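Local coordinates for BDI-0842-like domain-containing protein (Parabacteroides distasonis, PDB 4JM1), which is of unknown function but adopts a compact alpha/beta fold resembling the prodomain of alpha-lytic protease, at residues N22-I27 and G55-L60; I29-D34 and I61-N66. One frame throughout, in Å; residues are numbered along the deposited sequence.

Contact 1: N22-I27 and G55-L60; sequences NGFLVI and GLKGVL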
ATOM      1  N   ASN A  22      -8.304   5.768   7.617  1.00 15.90           N
ATOM      2  CA  ASN A  22      -8.704   4.606   8.398  1.00 16.44           C
ATOM      3  C   ASN A  22      -7.536   3.710   8.794  1.00 16.44           C
ATOM      4  O   ASN A  22      -7.751   2.632   9.346  1.00 18.33           O
ATOM      5  CB  ASN A  22      -9.779   3.807   7.647  1.00 17.08           C
ATOM      6  CG  ASN A  22      -9.275   3.185   6.353  1.00 16.07           C
ATOM      7  OD1 ASN A  22      -8.119   3.345   5.984  1.00 16.31           O
ATOM      8  ND2 ASN A  22     -10.171   2.501   5.635  1.00 16.67           N
ATOM      9  N   GLY A  23      -6.299   4.160   8.521  1.00 16.09           N
ATOM     10  CA  GLY A  23      -5.105   3.512   9.043  1.00 16.55           C
ATOM     11  C   GLY A  23      -4.398   2.462   8.216  1.00 13.95           C
ATOM     12  O   GLY A  23      -3.498   1.803   8.718  1.00 16.86           O
ATOM     13  N   PHE A  24      -4.801   2.303   6.960  1.00 12.27           N
ATOM     14  CA  PHE A  24      -4.124   1.365   6.070  1.00 11.37           C
ATOM     15  C   PHE A  24      -3.092   2.080   5.205  1.00 12.29           C
ATOM     16  O   PHE A  24      -3.263   3.239   4.821  1.00 15.41           O
ATOM     17  CB  PHE A  24      -5.125   0.611   5.182  1.00 12.44           C
ATOM     18  CG  PHE A  24      -5.986  -0.369   5.944  1.00 11.49           C
ATOM     19  CD1 PHE A  24      -7.181   0.024   6.504  1.00 13.61           C
ATOM     20  CD2 PHE A  24      -5.594  -1.665   6.112  1.00 12.82           C
ATOM     21  CE1 PHE A  24      -7.979  -0.873   7.220  1.00 15.16           C
ATOM     22  CE2 PHE A  24      -6.383  -2.578   6.826  1.00 15.69           C
ATOM     23  CZ  PHE A  24      -7.573  -2.185   7.361  1.00 14.92           C
ATOM     24  N   LEU A  25      -2.046   1.344   4.871  1.00 11.92           N
ATOM     25  CA  LEU A  25      -1.065   1.780   3.861  1.00 10.77           C
ATOM     26  C   LEU A  25      -1.470   1.122   2.556  1.00 11.50           C
ATOM     27  O   LEU A  25      -1.479  -0.109   2.457  1.00 11.53           O
ATOM     28  CB  LEU A  25       0.363   1.387   4.254  1.00 12.29           C
ATOM     29  CG  LEU A  25       1.456   1.638   3.211  1.00 13.60           C
ATOM     30  CD1 LEU A  25       1.508   3.089   2.754  1.00 15.71           C
ATOM     31  CD2 LEU A  25       2.812   1.181   3.790  1.00 14.21           C
ATOM     32  N   VAL A  26      -1.832   1.954   1.588  1.00 10.82           N
ATOM     33  CA  VAL A  26      -2.284   1.516   0.276  1.00 10.31           C
ATOM     34  C   VAL A  26      -1.151   1.713  -0.733  1.00 10.36           C
ATOM     35  O   VAL A  26      -0.567   2.816  -0.814  1.00 12.77           O
ATOM     36  CB  VAL A  26      -3.524   2.270  -0.191  1.00 10.57           C
ATOM     37  CG1 VAL A  26      -3.960   1.781  -1.584  1.00 12.71           C
ATOM     38  CG2 VAL A  26      -4.677   2.127   0.831  1.00 12.38           C
ATOM     39  N   ILE A  27      -0.812   0.623  -1.420  1.00 11.02           N
ATOM     40  CA  ILE A  27       0.293   0.588  -2.355  1.00 11.06           C
ATOM     41  C   ILE A  27      -0.218   0.167  -3.730  1.00 10.66           C
ATOM     42  O   ILE A  27      -0.810  -0.906  -3.870  1.00 11.49           O
ATOM     43  CB  ILE A  27       1.411  -0.333  -1.835  1.00 11.53           C
ATOM     44  CG1 ILE A  27       1.919   0.205  -0.459  1.00 14.51           C
ATOM     45  CG2 ILE A  27       2.542  -0.428  -2.843  1.00 12.90           C
ATOM     46  CD1 ILE A  27       2.909  -0.653   0.275  1.00 15.62           C
ATOM     47  N   GLY A  55       1.546   2.295  13.714  1.00 19.87           N
ATOM     48  CA  GLY A  55       0.118   2.506  13.710  1.00 20.72           C
ATOM     49  C   GLY A  55      -0.637   1.957  12.520  1.00 18.76           C
ATOM     50  O   GLY A  55      -1.827   2.268  12.364  1.00 21.54           O
ATOM     51  N   LEU A  56       0.015   1.174  11.664  1.00 15.20           N
ATOM     52  CA  LEU A  56      -0.676   0.687  10.484  1.00 14.80           C
ATOM     53  C   LEU A  56      -1.596  -0.455  10.878  1.00 15.08           C
ATOM     54  O   LEU A  56      -1.196  -1.368  11.579  1.00 18.13           O
ATOM     55  CB  LEU A  56       0.299   0.187   9.435  1.00 14.06           C
ATOM     56  CG  LEU A  56       1.217   1.228   8.825  1.00 15.27           C
ATOM     57  CD1 LEU A  56       2.156   0.527   7.828  1.00 15.33           C
ATOM     58  CD2 LEU A  56       0.429   2.331   8.163  1.00 17.24           C
ATOM     59  N   LYS A  57      -2.820  -0.413  10.379  1.00 14.14           N
ATOM     60  CA  LYS A  57      -3.739  -1.554  10.490  1.00 15.09           C
ATOM     61  C   LYS A  57      -3.413  -2.655   9.506  1.00 14.27           C
ATOM     62  O   LYS A  57      -3.774  -3.809   9.711  1.00 15.86           O
ATOM     63  CB  LYS A  57      -5.175  -1.093  10.282  1.00 16.79           C
ATOM     64  CG  LYS A  57      -5.653  -0.251  11.437  1.00 19.99           C
ATOM     65  CD  LYS A  57      -7.114   0.031  11.329  1.00 21.97           C
ATOM     66  CE  LYS A  57      -7.555   0.887  12.483  1.00 28.08           C
ATOM     67  NZ  LYS A  57      -8.874   1.494  12.177  1.00 35.48           N
ATOM     68  N   GLY A  58      -2.729  -2.296   8.415  1.00 13.46           N
ATOM     69  CA  GLY A  58      -2.396  -3.284   7.425  1.00 11.87           C
ATOM     70  C   GLY A  58      -1.909  -2.593   6.169  1.00 11.56           C
ATOM     71  O   GLY A  58      -1.821  -1.368   6.134  1.00 12.47           O
ATOM     72  N   VAL A  59      -1.586  -3.394   5.157  1.00 11.28           N
ATOM     73  CA  VAL A  59      -1.272  -2.942   3.804  1.00 10.83           C
ATOM     74  C   VAL A  59      -2.323  -3.490   2.849  1.00 11.39           C
ATOM     75  O   VAL A  59      -2.729  -4.672   2.955  1.00 11.10           O
ATOM     76  CB  VAL A  59       0.129  -3.402   3.376  1.00 10.52           C
ATOM     77  CG1 VAL A  59       0.328  -3.345   1.830  1.00 11.09           C
ATOM     78  CG2 VAL A  59       1.164  -2.559   4.126  1.00 10.60           C
ATOM     79  N   LEU A  60      -2.730  -2.624   1.917  1.00  9.41           N
ATOM     80  CA  LEU A  60      -3.642  -2.961   0.842  1.00  9.14           C
ATOM     81  C   LEU A  60      -2.902  -2.732  -0.464  1.00  9.82           C
ATOM     82  O   LEU A  60      -2.307  -1.664  -0.648  1.00 11.70           O
ATOM     83  CB  LEU A  60      -4.939  -2.123   0.890  1.00  9.95           C
ATOM     84  CG  LEU A  60      -5.628  -2.134   2.252  1.00 10.40           C
ATOM     85  CD1 LEU A  60      -6.743  -1.067   2.245  1.00 11.62           C
ATOM     86  CD2 LEU A  60      -6.142  -3.537   2.636  1.00 11.53           C
TER

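Contact 2: I29-D34 and I61-N66; sequences IDADSD and IVDIKN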
ATOM      1  N   ILE A  29       0.534  -0.852  -7.594  1.00 12.12           N
ATOM      2  CA  ILE A  29       1.512  -1.510  -8.452  1.00 12.19           C
ATOM      3  C   ILE A  29       0.963  -1.694  -9.876  1.00 12.92           C
ATOM      4  O   ILE A  29      -0.255  -1.599 -10.125  1.00 12.31           O
ATOM      5  CB  ILE A  29       1.937  -2.908  -7.877  1.00 12.37           C
ATOM      6  CG1 ILE A  29       0.733  -3.861  -7.814  1.00 11.93           C
ATOM      7  CG2 ILE A  29       2.584  -2.741  -6.505  1.00 13.16           C
ATOM      8  CD1 ILE A  29       1.133  -5.316  -7.671  1.00 14.72           C
ATOM      9  N   ASP A  30       1.882  -1.917 -10.822  1.00 14.82           N
ATOM     10  CA  ASP A  30       1.480  -2.220 -12.189  1.00 16.78           C
ATOM     11  C   ASP A  30       1.135  -3.716 -12.300  1.00 17.50           C
ATOM     12  O   ASP A  30       1.933  -4.534 -12.765  1.00 19.63           O
ATOM     13  CB  ASP A  30       2.584  -1.821 -13.172  1.00 19.71           C
ATOM     14  CG  ASP A  30       2.124  -1.866 -14.619  1.00 26.89           C
ATOM     15  OD1 ASP A  30       0.897  -1.920 -14.888  1.00 24.33           O
ATOM     16  OD2 ASP A  30       3.022  -1.845 -15.493  1.00 32.59           O
ATOM     17  N   ALA A  31      -0.060  -4.067 -11.845  1.00 15.18           N
ATOM     18  CA  ALA A  31      -0.451  -5.460 -11.681  1.00 16.02           C
ATOM     19  C   ALA A  31      -0.865  -6.096 -13.002  1.00 15.86           C
ATOM     20  O   ALA A  31      -1.568  -5.498 -13.792  1.00 20.04           O
ATOM     21  CB  ALA A  31      -1.600  -5.564 -10.687  1.00 15.52           C
ATOM     22  N   ASP A  32      -0.465  -7.350 -13.174  1.00 18.03           N
ATOM     23  CA  ASP A  32      -0.906  -8.167 -14.319  1.00 21.46           C
ATOM     24  C   ASP A  32      -2.220  -8.916 -14.046  1.00 22.65           C
ATOM     25  O   ASP A  32      -2.879  -9.390 -14.985  1.00 24.59           O
ATOM     26  CB  ASP A  32       0.182  -9.194 -14.681  1.00 24.47           C
ATOM     27  CG  ASP A  32       1.442  -8.559 -15.275  1.00 34.57           C
ATOM     28  OD1 ASP A  32       1.420  -7.378 -15.700  1.00 42.26           O
ATOM     29  OD2 ASP A  32       2.473  -9.259 -15.327  1.00 44.68           O
ATOM     30  N   SER A  33      -2.597  -9.030 -12.775  1.00 21.08           N
ATOM     31  CA  SER A  33      -3.779  -9.798 -12.344  1.00 21.53           C
ATOM     32  C   SER A  33      -4.653  -8.949 -11.437  1.00 18.47           C
ATOM     33  O   SER A  33      -4.206  -7.933 -10.910  1.00 17.97           O
ATOM     34  CB  SER A  33      -3.343 -11.076 -11.601  1.00 22.13           C
ATOM     35  OG  SER A  33      -2.426 -11.844 -12.363  1.00 30.77           O
ATOM     36  N   ASP A  34      -5.902  -9.363 -11.235  1.00 18.19           N
ATOM     37  CA  ASP A  34      -6.856  -8.565 -10.424  1.00 19.45           C
ATOM     38  C   ASP A  34      -7.092  -9.145  -9.023  1.00 16.73           C
ATOM     39  O   ASP A  34      -8.018  -8.741  -8.316  1.00 17.91           O
ATOM     40  CB  ASP A  34      -8.190  -8.369 -11.170  1.00 23.19           C
ATOM     41  CG  ASP A  34      -8.982  -9.663 -11.354  1.00 29.85           C
ATOM     42  OD1 ASP A  34      -8.586 -10.722 -10.827  1.00 31.32           O
ATOM     43  OD2 ASP A  34     -10.034  -9.604 -12.048  1.00 38.12           O
ATOM     44  N   ILE A  61      -2.965  -3.709  -1.373  1.00 10.14           N
ATOM     45  CA  ILE A  61      -2.432  -3.560  -2.720  1.00  9.45           C
ATOM     46  C   ILE A  61      -3.565  -3.256  -3.685  1.00  9.36           C
ATOM     47  O   ILE A  61      -4.612  -3.886  -3.627  1.00 10.71           O
ATOM     48  CB  ILE A  61      -1.666  -4.818  -3.196  1.00  9.41           C
ATOM     49  CG1 ILE A  61      -0.635  -5.269  -2.134  1.00 11.30           C
ATOM     50  CG2 ILE A  61      -1.025  -4.569  -4.604  1.00 10.54           C
ATOM     51  CD1 ILE A  61       0.544  -4.336  -1.870  1.00 13.18           C
ATOM     52  N   VAL A  62      -3.353  -2.241  -4.519  1.00 10.01           N
ATOM     53  CA  VAL A  62      -4.263  -1.907  -5.589  1.00  9.59           C
ATOM     54  C   VAL A  62      -3.485  -1.796  -6.918  1.00 10.84           C
ATOM     55  O   VAL A  62      -2.248  -1.730  -6.935  1.00 11.47           O
ATOM     56  CB  VAL A  62      -5.001  -0.540  -5.289  1.00 10.57           C
ATOM     57  CG1 VAL A  62      -5.869  -0.635  -4.003  1.00 10.75           C
ATOM     58  CG2 VAL A  62      -4.052   0.654  -5.257  1.00 11.54           C
ATOM     59  N   ASP A  63      -4.232  -1.851  -8.030  1.00 11.24           N
ATOM     60  CA  ASP A  63      -3.640  -1.698  -9.370  1.00 12.65           C
ATOM     61  C   ASP A  63      -3.585  -0.215  -9.692  1.00 12.66           C
ATOM     62  O   ASP A  63      -4.616   0.456  -9.695  1.00 13.07           O
ATOM     63  CB  ASP A  63      -4.474  -2.475 -10.385  1.00 13.69           C
ATOM     64  CG  ASP A  63      -3.839  -2.551 -11.778  1.00 15.44           C
ATOM     65  OD1 ASP A  63      -2.898  -1.787 -12.101  1.00 16.00           O
ATOM     66  OD2 ASP A  63      -4.295  -3.424 -12.550  1.00 19.62           O
ATOM     67  N   ILE A  64      -2.380   0.282  -9.995  1.00 12.28           N
ATOM     68  CA  ILE A  64      -2.195   1.669 -10.429  1.00 13.05           C
ATOM     69  C   ILE A  64      -3.104   2.055 -11.623  1.00 14.36           C
ATOM     70  O   ILE A  64      -3.498   3.217 -11.768  1.00 15.63           O
ATOM     71  CB  ILE A  64      -0.706   1.940 -10.798  1.00 13.67           C
ATOM     72  CG1 ILE A  64      -0.404   3.444 -10.916  1.00 15.81           C
ATOM     73  CG2 ILE A  64      -0.286   1.184 -12.111  1.00 15.11           C
ATOM     74  CD1 ILE A  64      -0.424   4.205  -9.578  1.00 15.81           C
ATOM     75  N   LYS A  65      -3.457   1.067 -12.434  1.00 14.33           N
ATOM     76  CA  LYS A  65      -4.255   1.315 -13.632  1.00 16.14           C
ATOM     77  C   LYS A  65      -5.726   1.559 -13.350  1.00 17.63           C
ATOM     78  O   LYS A  65      -6.459   1.998 -14.252  1.00 22.02           O
ATOM     79  CB  LYS A  65      -4.120   0.165 -14.627  1.00 17.18           C
ATOM     80  CG  LYS A  65      -2.686  -0.005 -15.179  1.00 20.02           C
ATOM     81  CD  LYS A  65      -2.569  -1.117 -16.189  1.00 21.74           C
ATOM     82  CE  LYS A  65      -2.768  -2.508 -15.598  1.00 20.92           C
ATOM     83  NZ  LYS A  65      -1.809  -2.789 -14.450  1.00 19.94           N
ATOM     84  N   ASN A  66      -6.202   1.282 -12.142  1.00 19.66           N
ATOM     85  CA  ASN A  66      -7.601   1.612 -11.887  0.70 19.71           C
ATOM     86  C   ASN A  66      -7.919   2.262 -10.553  1.00 20.45           C
ATOM     87  O   ASN A  66      -9.013   2.790 -10.372  1.00 24.28           O
ATOM     88  CB  ASN A  66      -8.492   0.398 -12.117  0.70 19.42           C
ATOM     89  CG  ASN A  66      -8.142  -0.740 -11.211  0.70 12.39           C
ATOM     90  OD1 ASN A  66      -8.082  -0.558  -9.977  0.70 17.66           O
ATOM     91  ND2 ASN A  66      -7.892  -1.900 -11.783  0.70 17.00           N
TER
HETATM   92  O   HOH W   1      -5.560  -5.541 -11.344  1.00 20.57           O

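Contact 1: N22-I27 and G55-L60
Leu25 and Val26 pair with Val59 and Leu60 in neighbouring parallel strands, whose axes are 4.6 Å apart and inclined by 27°. Alternation of the bonds illustrates parallel pairing: Leu25 N gives to Gly58 O, Leu60 N to Leu25 O, and Ile27 N to Leu60 O at 2.8 Å. Ahead of the strands, Lys57 N reaches Gly23 O at 2.9 Å.

The Phe24 ring leans over the second strand, CG anti to its carbonyl carbon (chi1 -69°). Lys57 CB sits over the centre of one ring face, a CH-pi contact 4.0 Å from the centroid, and Leu60 CD1 packs against Phe24 CB at 3.7 Å. Gly58, with no side chain, lets Phe24 CD2 come within 3.7 Å of Gly58 N. Cutting Phe24 back to alanine removes the ring and, though the CB contact with Leu60 could stay, is likely to leave Lys57 CB without the face it covers. On the sheet's other face, Leu25 CB meets Val59 CG2 and Leu56 CD2, each at 4.0 Å, under helices 3-9 and 38-50.

Apart from the weak bond from Lys57 NZ to Asn22 O, polar pairing is left to the backbone, while side chains contribute apolar contacts to both sheet faces.

Contact 2: I29-D34 and I61-N66
Ile29 is the last residue of its strand to pair with the neighbour, and both its backbone polar atoms bond across the contact: Ile29 N gives to Val62 O at 3.0 Å, and Ile29 O takes Ile64 N at 2.8 Å. This is a parallel bridge with Asp63, whose side chain and that of Ile29 diverge.

Apolar contact is confined mainly to one pair. Ile29 CG1, placed between the backbone N and the carbonyl carbon (chi1 63°), meets Ile61 CG2 at 3.7 Å, with Leu40 of helix 38-50 touching both isoleucines.

The charged contacts gather at Lys65. Its chain bends at chi3 and chi4 (-68° and -56°), bringing NZ back to bond Asp30 OD1 at 2.9 Å, Ala31 O at 2.8 Å and Asp63 OD1 at 2.8 Å. Asp63 OD1 offers its syn lone pair to the ammonium group of Lys65, while Lys65 N approaches the same oxygen from above the carboxylate plane; two donors thus restrain the carboxylate's rotation. A water links Asp63 OD2 to Ser33 O. The lysine charge probably eases, in part, the repulsion between the carboxylates of Asp30 and Asp63, whose OD1 atoms are 4.7 Å apart.

The inverse gamma turn centred on Asp30 begins the crossover toward helix 38-50, and the Asx turn at Asp63 closes the returning strand, together marking the C-terminal ends of the two parallel strands of a beta-alpha-beta unit.

The two contacts are successive lengths of one strand pairing, 24-29 beside 58-63, with centres about 17 Å apart on opposite sides of the chain's centre. Where they meet, Val62 N probably bonds to Ile27 O, and Val26 CG1 packs on Val62 CG2. Both are partly buried. Contact 1 is the more interior; its regular backbone ladder bears apolar side chains on both faces of the sheet. Contact 2, which reaches the surface at Asp30 and Lys65, has lost most of that regularity, and side-chain charges with an ordered water take over where the ladder stops. Both join the two strands of the beta-alpha-beta unit whose crossover contains helix 38-50.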